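Local atomic coordinates of actinorhodin polyketide putative beta-ketoacyl synthase 2 (Streptomyces coelicolor A3, PDB entry 1TQY), a protein that probably acts as the chain length factor of the actinorhodin polyketide synthase, pairing with a ketosynthase subunit to help set the length of the polyketide chain. Residues Ala164-Leu176 with Val394-Ala406. Sequence-based numbering, arbitrary orientation.
Sequences ALVAEQAGGLDAL and VLARGRWGFNSAA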
# COMPACT_ATOMS: atom_id res chain seq x y z
N ALA B 164 2.07 -2.77 3.47
CA ALA B 164 1.65 -1.37 3.58
C ALA B 164 0.60 -1.20 2.49
O ALA B 164 0.81 -1.61 1.35
CB ALA B 164 2.83 -0.43 3.34
N LEU B 165 -0.51 -0.60 2.87
CA LEU B 165 -1.64 -0.40 1.97
C LEU B 165 -1.97 1.07 1.89
O LEU B 165 -1.66 1.83 2.80
CB LEU B 165 -2.86 -1.15 2.52
CG LEU B 165 -2.71 -2.64 2.82
CD1 LEU B 165 -4.02 -3.21 3.36
CD2 LEU B 165 -2.30 -3.36 1.56
N VAL B 166 -2.58 1.48 0.77
CA VAL B 166 -3.00 2.86 0.59
C VAL B 166 -4.43 2.84 0.05
O VAL B 166 -4.69 2.25 -1.01
CB VAL B 166 -2.10 3.64 -0.41
CG1 VAL B 166 -2.61 5.08 -0.52
CG2 VAL B 166 -0.64 3.65 0.06
N ALA B 167 -5.35 3.47 0.78
CA ALA B 167 -6.77 3.55 0.40
C ALA B 167 -7.39 4.71 1.18
O ALA B 167 -8.45 4.59 1.79
CB ALA B 167 -7.48 2.24 0.76
N GLU B 168 -6.70 5.85 1.14
CA GLU B 168 -7.10 7.05 1.86
C GLU B 168 -7.55 6.68 3.27
O GLU B 168 -6.90 5.85 3.92
CB GLU B 168 -8.17 7.81 1.08
CG GLU B 168 -8.08 9.31 1.30
CD GLU B 168 -9.26 9.83 2.09
OE1 GLU B 168 -9.22 11.01 2.51
OE2 GLU B 168 -10.23 9.06 2.29
N GLN B 169 -8.65 7.26 3.77
CA GLN B 169 -9.12 6.96 5.14
C GLN B 169 -9.68 5.55 5.35
O GLN B 169 -9.95 5.13 6.47
CB GLN B 169 -10.17 7.99 5.60
CG GLN B 169 -10.61 7.81 7.08
CD GLN B 169 -10.40 9.07 7.93
OE1 GLN B 169 -9.61 9.94 7.57
NE2 GLN B 169 -11.10 9.15 9.07
N ALA B 170 -9.86 4.81 4.27
CA ALA B 170 -10.37 3.45 4.43
C ALA B 170 -9.21 2.50 4.71
O ALA B 170 -9.39 1.43 5.28
CB ALA B 170 -11.10 3.01 3.17
N GLY B 171 -8.02 2.92 4.31
CA GLY B 171 -6.83 2.09 4.47
C GLY B 171 -6.56 1.54 5.85
O GLY B 171 -6.22 0.36 5.98
N GLY B 172 -6.69 2.38 6.87
CA GLY B 172 -6.45 1.97 8.24
C GLY B 172 -7.24 0.75 8.66
O GLY B 172 -6.70 -0.14 9.32
N LEU B 173 -8.52 0.70 8.28
CA LEU B 173 -9.36 -0.44 8.62
C LEU B 173 -8.93 -1.63 7.78
O LEU B 173 -8.83 -2.74 8.28
CB LEU B 173 -10.84 -0.11 8.37
CG LEU B 173 -11.77 -0.22 9.58
CD1 LEU B 173 -11.20 0.60 10.71
CD2 LEU B 173 -13.19 0.25 9.23
N ASP B 174 -8.66 -1.38 6.50
CA ASP B 174 -8.21 -2.43 5.60
C ASP B 174 -6.93 -3.07 6.11
O ASP B 174 -6.75 -4.28 6.00
CB ASP B 174 -7.99 -1.86 4.20
CG ASP B 174 -9.30 -1.55 3.47
OD1 ASP B 174 -9.25 -0.86 2.42
OD2 ASP B 174 -10.37 -2.00 3.94
N ALA B 175 -6.04 -2.26 6.68
CA ALA B 175 -4.76 -2.75 7.21
C ALA B 175 -5.04 -3.76 8.32
O ALA B 175 -4.45 -4.84 8.37
CB ALA B 175 -3.91 -1.59 7.73
N LEU B 176 -5.95 -3.38 9.22
CA LEU B 176 -6.34 -4.20 10.35
C LEU B 176 -6.95 -5.51 9.87
O LEU B 176 -6.70 -6.58 10.43
CB LEU B 176 -7.35 -3.45 11.22
CG LEU B 176 -6.84 -2.78 12.50
CD1 LEU B 176 -5.38 -2.40 12.37
CD2 LEU B 176 -7.71 -1.56 12.80
N VAL B 394 -17.48 -0.73 13.17
CA VAL B 394 -16.67 0.45 12.84
C VAL B 394 -16.66 0.58 11.32
O VAL B 394 -16.45 -0.40 10.61
CB VAL B 394 -15.21 0.30 13.37
CG1 VAL B 394 -14.38 1.53 12.97
CG2 VAL B 394 -15.22 0.15 14.89
N LEU B 395 -16.89 1.80 10.84
CA LEU B 395 -16.96 2.08 9.41
C LEU B 395 -15.95 3.13 8.96
O LEU B 395 -15.65 4.07 9.70
CB LEU B 395 -18.35 2.60 9.07
CG LEU B 395 -19.50 1.67 9.46
CD1 LEU B 395 -20.83 2.28 9.05
CD2 LEU B 395 -19.29 0.34 8.77
N ALA B 396 -15.44 2.99 7.75
CA ALA B 396 -14.49 3.97 7.23
C ALA B 396 -14.62 4.02 5.73
O ALA B 396 -14.84 2.99 5.10
CB ALA B 396 -13.06 3.59 7.61
N ARG B 397 -14.54 5.21 5.14
CA ARG B 397 -14.60 5.29 3.69
C ARG B 397 -13.40 6.05 3.22
O ARG B 397 -12.84 6.87 3.94
CB ARG B 397 -15.85 6.02 3.21
CG ARG B 397 -17.14 5.41 3.68
CD ARG B 397 -17.96 6.49 4.36
NE ARG B 397 -18.96 7.02 3.46
CZ ARG B 397 -19.74 8.06 3.72
NH1 ARG B 397 -19.66 8.73 4.87
NH2 ARG B 397 -20.64 8.41 2.81
N GLY B 398 -13.00 5.77 1.99
CA GLY B 398 -11.88 6.46 1.42
C GLY B 398 -12.34 7.16 0.16
O GLY B 398 -13.20 6.66 -0.56
N ARG B 399 -11.77 8.33 -0.09
CA ARG B 399 -12.09 9.12 -1.26
C ARG B 399 -12.04 8.27 -2.52
O ARG B 399 -11.14 7.45 -2.70
CB ARG B 399 -11.08 10.27 -1.37
CG ARG B 399 -11.20 11.10 -2.62
CD ARG B 399 -10.05 12.08 -2.65
NE ARG B 399 -10.08 12.95 -3.82
CZ ARG B 399 -10.81 14.06 -3.91
NH1 ARG B 399 -11.57 14.44 -2.90
NH2 ARG B 399 -10.76 14.79 -5.01
N TRP B 400 -13.03 8.48 -3.40
CA TRP B 400 -13.19 7.77 -4.67
C TRP B 400 -14.00 6.49 -4.55
O TRP B 400 -14.12 5.74 -5.52
CB TRP B 400 -11.84 7.50 -5.36
CG TRP B 400 -11.21 8.75 -5.87
CD1 TRP B 400 -9.95 9.20 -5.61
CD2 TRP B 400 -11.84 9.76 -6.67
NE1 TRP B 400 -9.76 10.44 -6.18
CE2 TRP B 400 -10.91 10.81 -6.84
CE3 TRP B 400 -13.12 9.90 -7.25
CZ2 TRP B 400 -11.20 11.97 -7.56
CZ3 TRP B 400 -13.41 11.06 -7.98
CH2 TRP B 400 -12.45 12.08 -8.12
N GLY B 401 -14.55 6.22 -3.36
CA GLY B 401 -15.40 5.05 -3.20
C GLY B 401 -15.01 3.88 -2.33
O GLY B 401 -15.73 2.89 -2.29
N PHE B 402 -13.88 3.96 -1.63
CA PHE B 402 -13.44 2.87 -0.77
C PHE B 402 -14.29 2.73 0.49
O PHE B 402 -14.51 3.70 1.22
CB PHE B 402 -11.97 3.07 -0.35
CG PHE B 402 -11.00 3.11 -1.50
CD1 PHE B 402 -10.71 4.31 -2.14
CD2 PHE B 402 -10.32 1.96 -1.89
CE1 PHE B 402 -9.74 4.37 -3.15
CE2 PHE B 402 -9.35 2.01 -2.90
CZ PHE B 402 -9.06 3.21 -3.53
N ASN B 403 -14.77 1.51 0.73
CA ASN B 403 -15.60 1.20 1.89
C ASN B 403 -14.93 0.15 2.75
O ASN B 403 -14.35 -0.80 2.23
CB ASN B 403 -16.96 0.66 1.46
CG ASN B 403 -17.74 1.66 0.67
OD1 ASN B 403 -18.03 2.74 1.15
ND2 ASN B 403 -18.08 1.30 -0.56
N SER B 404 -15.04 0.31 4.06
CA SER B 404 -14.44 -0.65 4.96
C SER B 404 -15.25 -0.75 6.24
O SER B 404 -15.63 0.26 6.84
CB SER B 404 -13.00 -0.22 5.26
OG SER B 404 -12.33 -1.20 6.00
N ALA B 405 -15.51 -1.98 6.65
CA ALA B 405 -16.28 -2.23 7.86
C ALA B 405 -15.58 -3.27 8.72
O ALA B 405 -14.95 -4.20 8.21
CB ALA B 405 -17.68 -2.70 7.49
N ALA B 406 -15.71 -3.12 10.04
CA ALA B 406 -15.07 -4.03 10.97
C ALA B 406 -15.96 -4.24 12.18
O ALA B 406 -16.47 -3.29 12.76
CB ALA B 406 -13.73 -3.46 11.41
O HOH W 1 -12.47 10.08 3.41
O HOH W 2 -11.60 -0.40 1.34
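Ala-170 and Leu-173 pack on the hairpin of strands 394-398 and 402-406, whose tight turn carries a G1 beta bulge (Gly-401 and Phe-402 facing Gly-398). This is the thiolase fold: residues 167-170 lead from strand 164-166 into helix 171-176, and Gln-169 probably occupies the place of the cysteine nucleophile of ketosynthases. The helix crosses strand 402-406 at 49°.

Apolar contacts run along the hairpin face. Ala-170 CB rests on Phe-402 CB (3.6 Å), while Ala-167 CB lies over one face of the Phe-402 ring, offset toward its rim, in a CH-pi contact. Leu-173 sends CD2 onto Ala-396 CB (3.7 Å) and CD1 against Val-394 CG1 (4.0 Å); its CG faces Ala-406 CB. Val-350 of helix 345-359 also packs against Leu-173.

Polar contacts form at two places. Glu-168 OE2 accepts Arg-399 N (2.9 Å, 159° at the hydrogen) and Gln-169 N, which come from opposite faces of the carboxylate plane; a water also meets this oxygen. Arg-399 NE makes a salt bridge with an acidic side chain of the partner protein chain, and its NH1 bonds to Ser-210 O. Near the middle of strand 402-406, a second water joins Asp-174 OD1 to the backbone O of Asn-403, and Asp-174 OD2 has Ser-267 OG as one partner. Ser-404, its OG turned opposite the backbone N (chi1 -173°), donates to Asp-174 OD2 at 3.0 Å from above the carboxylate plane, and the same OG presses against Leu-173 CB at 3.0 Å.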